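Local structure of F1 capsule-anchoring protein (Yersinia pestis, 2XET) at residues L42-K54 / Q61-T73. The protein is the outer-membrane usher for the F1 capsular antigen, for whose assembly hydrophobic clusters on the surface of this C-terminal domain are important. Residues are numbered along the deposited sequence; the frame is centred on the assembly and turned at random.
Sequences LTGLPKKSKILVK and QSCSSNVVLPEKT. With SO4 (sulfate ion), chain D.
Strands 48-54 and 62-68 form an antiparallel beta hairpin, with Ser49, Ile51 and Val53 hydrogen-bonded in pairs to Val67, Ser65 and Cys63. Past Ser49 and Val67, Leu69 N donates to Lys47 O, and the bent end of Lys47 brings NZ 2.8 Å from Leu69 O, holding both backbone atoms. On the inner face, Ile51 CG1 sits between its backbone N and carbonyl carbon (chi1 63°), alongside Ser65 CB at 3.7 Å, and carries CD1 to 3.9 Å from Val67 CG2. Beta-branched Ile51, Val53 and Val67 favour extended strands and fill this core with Leu6, Val22 and Ile24; short Ser65 makes room beside the isoleucine and gives its hydroxyl to Thr84 O. Cys63 SG, 3.9 Å from Val53 CB, is disulfide-bonded to Cys85 on the next strand. Near the corner before strand 48-54, a water accepts from Ser49 OG and donates to Pro46 O and Val67 O. Exposed on the other face, charged Lys50 runs alongside Asn66, its NZ meeting OD1 at 2.8 Å from above the amide plane. Largely apolar on one face and mostly exposed on the other, this amphipathic antiparallel hairpin resembles those of beta-sandwich folds, consistent with the PapC C-terminal domain family.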
ATOM      1  N   LEU A  42       0.172  -2.095  -7.681  1.00  5.25           N
ATOM      2  CA  LEU A  42      -1.237  -2.459  -7.492  1.00  6.41           C
ATOM      3  C   LEU A  42      -2.034  -2.028  -8.733  1.00  6.34           C
ATOM      4  O   LEU A  42      -1.722  -0.995  -9.354  1.00  5.95           O
ATOM      5  CB  LEU A  42      -1.807  -1.756  -6.254  1.00  6.58           C
ATOM      6  CG  LEU A  42      -1.146  -2.048  -4.895  1.00  7.31           C
ATOM      7  CD1 LEU A  42      -1.644  -1.109  -3.780  1.00  8.60           C
ATOM      8  CD2 LEU A  42      -1.352  -3.535  -4.477  1.00  7.05           C
ATOM      9  N   THR A  43      -3.044  -2.814  -9.100  1.00  6.83           N
ATOM     10  CA  THR A  43      -3.863  -2.505 -10.256  1.00  7.28           C
ATOM     11  C   THR A  43      -5.344  -2.727  -9.897  1.00  7.08           C
ATOM     12  O   THR A  43      -5.664  -3.355  -8.871  1.00  6.69           O
ATOM     13  CB  THR A  43      -3.498  -3.422 -11.473  1.00  7.31           C
ATOM     14  OG1 THR A  43      -4.040  -4.735 -11.244  1.00  9.47           O
ATOM     15  CG2 THR A  43      -1.976  -3.515 -11.682  1.00  8.20           C
ATOM     16  N   GLY A  44      -6.231  -2.177 -10.737  1.00  8.22           N
ATOM     17  CA  GLY A  44      -7.683  -2.361 -10.596  1.00  9.75           C
ATOM     18  C   GLY A  44      -8.267  -1.593  -9.434  1.00 11.09           C
ATOM     19  O   GLY A  44      -9.303  -1.981  -8.888  1.00 11.75           O
ATOM     20  N   LEU A  45      -7.609  -0.497  -9.059  1.00 10.81           N
ATOM     21  CA  LEU A  45      -8.013   0.279  -7.892  1.00 10.96           C
ATOM     22  C   LEU A  45      -8.978   1.398  -8.253  1.00 10.97           C
ATOM     23  O   LEU A  45      -8.852   2.000  -9.320  1.00 11.90           O
ATOM     24  CB  LEU A  45      -6.784   0.907  -7.231  1.00 11.63           C
ATOM     25  CG  LEU A  45      -5.762  -0.035  -6.587  1.00 10.82           C
ATOM     26  CD1 LEU A  45      -4.619   0.777  -5.989  1.00 12.78           C
ATOM     27  CD2 LEU A  45      -6.420  -0.873  -5.517  1.00 12.75           C
ATOM     28  N   PRO A  46      -9.920   1.706  -7.342  1.00 10.84           N
ATOM     29  CA  PRO A  46     -10.788   2.871  -7.482  1.00 11.00           C
ATOM     30  C   PRO A  46     -10.022   4.149  -7.132  1.00 11.33           C
ATOM     31  O   PRO A  46      -8.855   4.081  -6.734  1.00 10.77           O
ATOM     32  CB  PRO A  46     -11.879   2.600  -6.447  1.00 10.82           C
ATOM     33  CG  PRO A  46     -11.145   1.888  -5.350  1.00 11.74           C
ATOM     34  CD  PRO A  46     -10.198   0.977  -6.091  1.00 10.56           C
ATOM     35  N   LYS A  47     -10.668   5.302  -7.271  1.00 11.95           N
ATOM     36  CA  LYS A  47      -9.999   6.564  -6.961  1.00 12.44           C
ATOM     37  C   LYS A  47      -9.467   6.643  -5.517  1.00 11.67           C
ATOM     38  O   LYS A  47      -8.380   7.170  -5.287  1.00 10.99           O
ATOM     39  CB  LYS A  47     -10.908   7.767  -7.261  1.00 13.01           C
ATOM     40  CG  LYS A  47     -10.203   9.094  -7.028  1.00 16.65           C
ATOM     41  CD  LYS A  47     -11.008  10.289  -7.503  1.00 19.97           C
ATOM     42  CE  LYS A  47     -10.557  11.567  -6.810  1.00 23.06           C
ATOM     43  NZ  LYS A  47      -9.063  11.701  -6.649  1.00 22.87           N
ATOM     44  N   LYS A  48     -10.218   6.108  -4.558  1.00 10.64           N
ATOM     45  CA  LYS A  48      -9.831   6.170  -3.154  1.00 10.87           C
ATOM     46  C   LYS A  48      -9.940   4.793  -2.527  1.00 10.38           C
ATOM     47  O   LYS A  48     -11.009   4.165  -2.580  1.00 10.31           O
ATOM     48  CB  LYS A  48     -10.736   7.147  -2.408  1.00 11.56           C
ATOM     49  CG  LYS A  48     -10.573   8.582  -2.885  1.00 13.51           C
ATOM     50  CD  LYS A  48     -11.392   9.571  -2.059  1.00 17.56           C
ATOM     51  CE  LYS A  48     -10.754  10.966  -2.118  1.00 21.81           C
ATOM     52  NZ  LYS A  48     -10.316  11.329  -3.510  1.00 23.99           N
ATOM     53  N   SER A  49      -8.832   4.338  -1.948  1.00  9.78           N
ATOM     54  CA  SER A  49      -8.750   3.038  -1.271  1.00 10.07           C
ATOM     55  C   SER A  49      -8.110   3.174   0.116  1.00  9.90           C
ATOM     56  O   SER A  49      -7.457   4.178   0.415  1.00  9.77           O
ATOM     57  CB  SER A  49      -7.917   2.053  -2.097  1.00 11.19           C
ATOM     58  OG  SER A  49      -8.508   1.853  -3.352  1.00 11.79           O
ATOM     59  N   LYS A  50      -8.304   2.145   0.941  1.00  9.42           N
ATOM     60  CA  LYS A  50      -7.616   2.031   2.224  1.00  9.65           C
ATOM     61  C   LYS A  50      -6.972   0.651   2.237  1.00  8.67           C
ATOM     62  O   LYS A  50      -7.622  -0.341   1.889  1.00  8.86           O
ATOM     63  CB  LYS A  50      -8.591   2.162   3.397  1.00  9.55           C
ATOM     64  CG  LYS A  50      -9.157   3.593   3.542  1.00 11.04           C
ATOM     65  CD  LYS A  50     -10.114   3.721   4.718  1.00 13.41           C
ATOM     66  CE  LYS A  50     -10.745   5.111   4.712  1.00 18.06           C
ATOM     67  NZ  LYS A  50      -9.730   6.147   5.045  1.00 21.78           N
ATOM     68  N   ILE A  51      -5.701   0.607   2.618  1.00  8.48           N
ATOM     69  CA  ILE A  51      -4.968  -0.667   2.671  1.00  7.83           C
ATOM     70  C   ILE A  51      -4.389  -0.989   4.046  1.00  7.72           C
ATOM     71  O   ILE A  51      -4.165  -0.089   4.874  1.00  7.29           O
ATOM     72  CB  ILE A  51      -3.840  -0.732   1.589  1.00  7.86           C
ATOM     73  CG1 ILE A  51      -2.785   0.361   1.834  1.00  6.55           C
ATOM     74  CG2 ILE A  51      -4.437  -0.672   0.159  1.00  8.08           C
ATOM     75  CD1 ILE A  51      -1.537   0.280   0.926  1.00  6.52           C
ATOM     76  N   LEU A  52      -4.214  -2.291   4.291  1.00  7.11           N
ATOM     77  CA  LEU A  52      -3.507  -2.810   5.439  1.00  7.52           C
ATOM     78  C   LEU A  52      -2.233  -3.452   4.919  1.00  7.45           C
ATOM     79  O   LEU A  52      -2.256  -4.160   3.909  1.00  7.16           O
ATOM     80  CB  LEU A  52      -4.345  -3.883   6.138  1.00  7.38           C
ATOM     81  CG  LEU A  52      -3.761  -4.514   7.410  1.00  8.70           C
ATOM     82  CD1 LEU A  52      -3.571  -3.510   8.566  1.00  9.08           C
ATOM     83  CD2 LEU A  52      -4.597  -5.724   7.858  1.00  8.51           C
ATOM     84  N   VAL A  53      -1.134  -3.204   5.628  1.00  7.51           N
ATOM     85  CA  VAL A  53       0.163  -3.740   5.272  1.00  7.31           C
ATOM     86  C   VAL A  53       0.625  -4.502   6.513  1.00  7.60           C
ATOM     87  O   VAL A  53       0.661  -3.932   7.610  1.00  7.24           O
ATOM     88  CB  VAL A  53       1.118  -2.610   4.849  1.00  8.39           C
ATOM     89  CG1 VAL A  53       2.463  -3.170   4.431  1.00  8.06           C
ATOM     90  CG2 VAL A  53       0.480  -1.794   3.703  1.00  7.37           C
ATOM     91  N   LYS A  54       0.929  -5.791   6.361  1.00  7.20           N
ATOM     92  CA  LYS A  54       1.090  -6.660   7.535  1.00  7.75           C
ATOM     93  C   LYS A  54       2.310  -7.584   7.420  1.00  7.58           C
ATOM     94  O   LYS A  54       2.529  -8.169   6.354  1.00  8.00           O
ATOM     95  CB  LYS A  54      -0.190  -7.479   7.752  1.00  8.45           C
ATOM     96  CG  LYS A  54      -0.266  -8.234   9.097  1.00  8.97           C
ATOM     97  CD  LYS A  54      -1.612  -8.932   9.248  1.00 10.99           C
ATOM     98  CE  LYS A  54      -1.680  -9.749  10.536  1.00 17.44           C
ATOM     99  NZ  LYS A  54      -2.992 -10.471  10.595  1.00 20.70           N
ATOM    100  N   GLN A  61       3.130  -4.529  14.240  1.00  6.71           N
ATOM    101  CA  GLN A  61       3.528  -5.397  13.108  1.00  6.75           C
ATOM    102  C   GLN A  61       2.610  -5.274  11.901  1.00  7.07           C
ATOM    103  O   GLN A  61       2.591  -6.133  11.024  1.00  6.15           O
ATOM    104  CB  GLN A  61       3.726  -6.854  13.540  1.00  6.77           C
ATOM    105  CG  GLN A  61       4.810  -7.012  14.586  1.00  8.00           C
ATOM    106  CD  GLN A  61       4.994  -8.442  15.067  1.00  9.16           C
ATOM    107  OE1 GLN A  61       4.073  -9.256  15.019  1.00 10.39           O
ATOM    108  NE2 GLN A  61       6.190  -8.741  15.556  1.00 10.84           N
ATOM    109  N   SER A  62       1.844  -4.189  11.881  1.00  6.51           N
ATOM    110  CA  SER A  62       1.075  -3.832  10.694  1.00  6.82           C
ATOM    111  C   SER A  62       0.909  -2.319  10.682  1.00  7.09           C
ATOM    112  O   SER A  62       1.127  -1.637  11.687  1.00  5.61           O
ATOM    113  CB  SER A  62      -0.297  -4.518  10.711  1.00  7.78           C
ATOM    114  OG  SER A  62      -1.145  -3.929  11.686  1.00  8.21           O
ATOM    115  N   CYS A  63       0.504  -1.804   9.533  1.00  6.14           N
ATOM    116  CA  CYS A  63       0.264  -0.364   9.383  1.00  7.20           C
ATOM    117  C   CYS A  63      -0.833  -0.121   8.349  1.00  7.09           C
ATOM    118  O   CYS A  63      -1.139  -1.014   7.538  1.00  7.74           O
ATOM    119  CB  CYS A  63       1.556   0.385   9.056  1.00  6.91           C
ATOM    120  SG  CYS A  63       2.433  -0.201   7.583  1.00 11.52           S
ATOM    121  N   SER A  64      -1.427   1.067   8.382  1.00  7.10           N
ATOM    122  CA  SER A  64      -2.571   1.369   7.529  1.00  7.71           C
ATOM    123  C   SER A  64      -2.302   2.605   6.689  1.00  8.16           C
ATOM    124  O   SER A  64      -1.727   3.575   7.179  1.00  8.14           O
ATOM    125  CB  SER A  64      -3.830   1.586   8.378  1.00  8.49           C
ATOM    126  OG  SER A  64      -4.134   0.395   9.114  1.00 10.37           O
ATOM    127  N   SER A  65      -2.749   2.573   5.437  1.00  7.48           N
ATOM    128  CA  SER A  65      -2.526   3.687   4.508  1.00  8.23           C
ATOM    129  C   SER A  65      -3.779   4.011   3.680  1.00  7.96           C
ATOM    130  O   SER A  65      -4.534   3.116   3.299  1.00  7.84           O
ATOM    131  CB  SER A  65      -1.403   3.308   3.510  1.00  8.34           C
ATOM    132  OG  SER A  65      -0.135   3.229   4.137  1.00 12.39           O
ATOM    133  N   ASN A  66      -3.980   5.295   3.371  1.00  8.34           N
ATOM    134  CA  ASN A  66      -4.945   5.672   2.325  1.00  9.56           C
ATOM    135  C   ASN A  66      -4.243   5.777   0.968  1.00  9.76           C
ATOM    136  O   ASN A  66      -3.081   6.203   0.883  1.00  9.99           O
ATOM    137  CB  ASN A  66      -5.623   7.008   2.650  1.00 11.14           C
ATOM    138  CG  ASN A  66      -6.437   6.956   3.941  1.00 13.28           C
ATOM    139  OD1 ASN A  66      -7.099   5.955   4.241  1.00 17.12           O
ATOM    140  ND2 ASN A  66      -6.385   8.039   4.714  1.00 18.99           N
ATOM    141  N   VAL A  67      -4.934   5.355  -0.081  1.00  8.47           N
ATOM    142  CA  VAL A  67      -4.380   5.388  -1.444  1.00  8.86           C
ATOM    143  C   VAL A  67      -5.332   6.216  -2.319  1.00  8.19           C
ATOM    144  O   VAL A  67      -6.420   5.756  -2.676  1.00  8.31           O
ATOM    145  CB  VAL A  67      -4.185   3.958  -2.036  1.00  9.11           C
ATOM    146  CG1 VAL A  67      -3.456   4.020  -3.385  1.00  9.79           C
ATOM    147  CG2 VAL A  67      -3.370   3.066  -1.074  1.00 10.52           C
ATOM    148  N   VAL A  68      -4.905   7.439  -2.643  1.00  8.23           N
ATOM    149  CA  VAL A  68      -5.727   8.398  -3.397  1.00  8.14           C
ATOM    150  C   VAL A  68      -5.057   8.653  -4.745  1.00  7.88           C
ATOM    151  O   VAL A  68      -3.925   9.120  -4.790  1.00  8.82           O
ATOM    152  CB  VAL A  68      -5.906   9.731  -2.620  1.00  8.44           C
ATOM    153  CG1 VAL A  68      -6.747  10.742  -3.430  1.00  9.75           C
ATOM    154  CG2 VAL A  68      -6.554   9.465  -1.250  1.00  7.54           C
ATOM    155  N   LEU A  69      -5.743   8.283  -5.823  1.00  8.58           N
ATOM    156  CA  LEU A  69      -5.234   8.445  -7.177  1.00  8.97           C
ATOM    157  C   LEU A  69      -5.712   9.764  -7.739  1.00  8.85           C
ATOM    158  O   LEU A  69      -6.818  10.217  -7.401  1.00  8.35           O
ATOM    159  CB  LEU A  69      -5.767   7.335  -8.090  1.00 10.25           C
ATOM    160  CG  LEU A  69      -5.379   5.898  -7.721  1.00 13.18           C
ATOM    161  CD1 LEU A  69      -6.027   4.944  -8.711  1.00 15.67           C
ATOM    162  CD2 LEU A  69      -3.877   5.724  -7.700  1.00 16.59           C
ATOM    163  N   PRO A  70      -4.896  10.382  -8.616  1.00  9.74           N
ATOM    164  CA  PRO A  70      -5.379  11.528  -9.382  1.00 10.61           C
ATOM    165  C   PRO A  70      -6.645  11.185 -10.192  1.00 11.76           C
ATOM    166  O   PRO A  70      -6.914  10.024 -10.434  1.00 11.95           O
ATOM    167  CB  PRO A  70      -4.196  11.842 -10.313  1.00 11.17           C
ATOM    168  CG  PRO A  70      -2.980  11.360  -9.543  1.00 10.26           C
ATOM    169  CD  PRO A  70      -3.475  10.085  -8.892  1.00  9.79           C
ATOM    170  N   GLU A  71      -7.417  12.204 -10.575  1.00 12.99           N
ATOM    171  CA  GLU A  71      -8.739  12.000 -11.202  1.00 16.05           C
ATOM    172  C   GLU A  71      -8.704  11.386 -12.601  1.00 15.85           C
ATOM    173  O   GLU A  71      -9.648  10.706 -12.995  1.00 16.07           O
ATOM    174  CB  GLU A  71      -9.509  13.328 -11.266  1.00 16.22           C
ATOM    175  CG  GLU A  71      -8.734  14.479 -11.911  1.00 20.03           C
ATOM    176  CD  GLU A  71      -9.492  15.818 -11.905  1.00 20.40           C
ATOM    177  OE1 GLU A  71      -8.996  16.786 -12.523  1.00 25.09           O
ATOM    178  OE2 GLU A  71     -10.572  15.908 -11.290  1.00 25.90           O
ATOM    179  N   LYS A  72      -7.637  11.644 -13.353  1.00 16.58           N
ATOM    180  CA  LYS A  72      -7.653  11.359 -14.794  1.00 17.03           C
ATOM    181  C   LYS A  72      -8.064   9.926 -15.165  1.00 18.17           C
ATOM    182  O   LYS A  72      -7.504   8.969 -14.636  1.00 18.55           O
ATOM    183  CB  LYS A  72      -6.305  11.729 -15.418  1.00 16.86           C
ATOM    184  CG  LYS A  72      -6.391  11.908 -16.911  1.00 16.53           C
ATOM    185  CD  LYS A  72      -5.109  12.453 -17.500  1.00 14.73           C
ATOM    186  CE  LYS A  72      -5.282  12.625 -19.016  1.00 14.57           C
ATOM    187  NZ  LYS A  72      -4.107  13.308 -19.629  1.00 10.84           N
ATOM    188  N   THR A  73      -9.048   9.781 -16.065  1.00 18.61           N
ATOM    189  CA  THR A  73      -9.442   8.445 -16.538  1.00 19.08           C
ATOM    190  C   THR A  73      -8.825   8.149 -17.901  1.00 18.19           C
ATOM    191  O   THR A  73      -8.294   9.051 -18.567  1.00 18.50           O
ATOM    192  CB  THR A  73     -10.998   8.221 -16.593  1.00 18.86           C
ATOM    193  OG1 THR A  73     -11.628   9.220 -17.414  1.00 20.05           O
ATOM    194  CG2 THR A  73     -11.601   8.234 -15.191  1.00 20.71           C
TER
HETATM  195  S   SO4 D1091      -6.276  -1.929 -14.557  0.60 13.39           S
HETATM  196  O1  SO4 D1091      -4.927  -2.129 -15.109  0.60 15.11           O
HETATM  197  O2  SO4 D1091      -6.159  -1.238 -13.289  0.60 13.54           O
HETATM  198  O3  SO4 D1091      -7.034  -1.132 -15.523  0.60 14.10           O
HETATM  199  O4  SO4 D1091      -6.896  -3.249 -14.382  0.60 14.76           O
HETATM  200  O   HOH W   1      -7.110   3.839  -4.677  1.00  9.61           O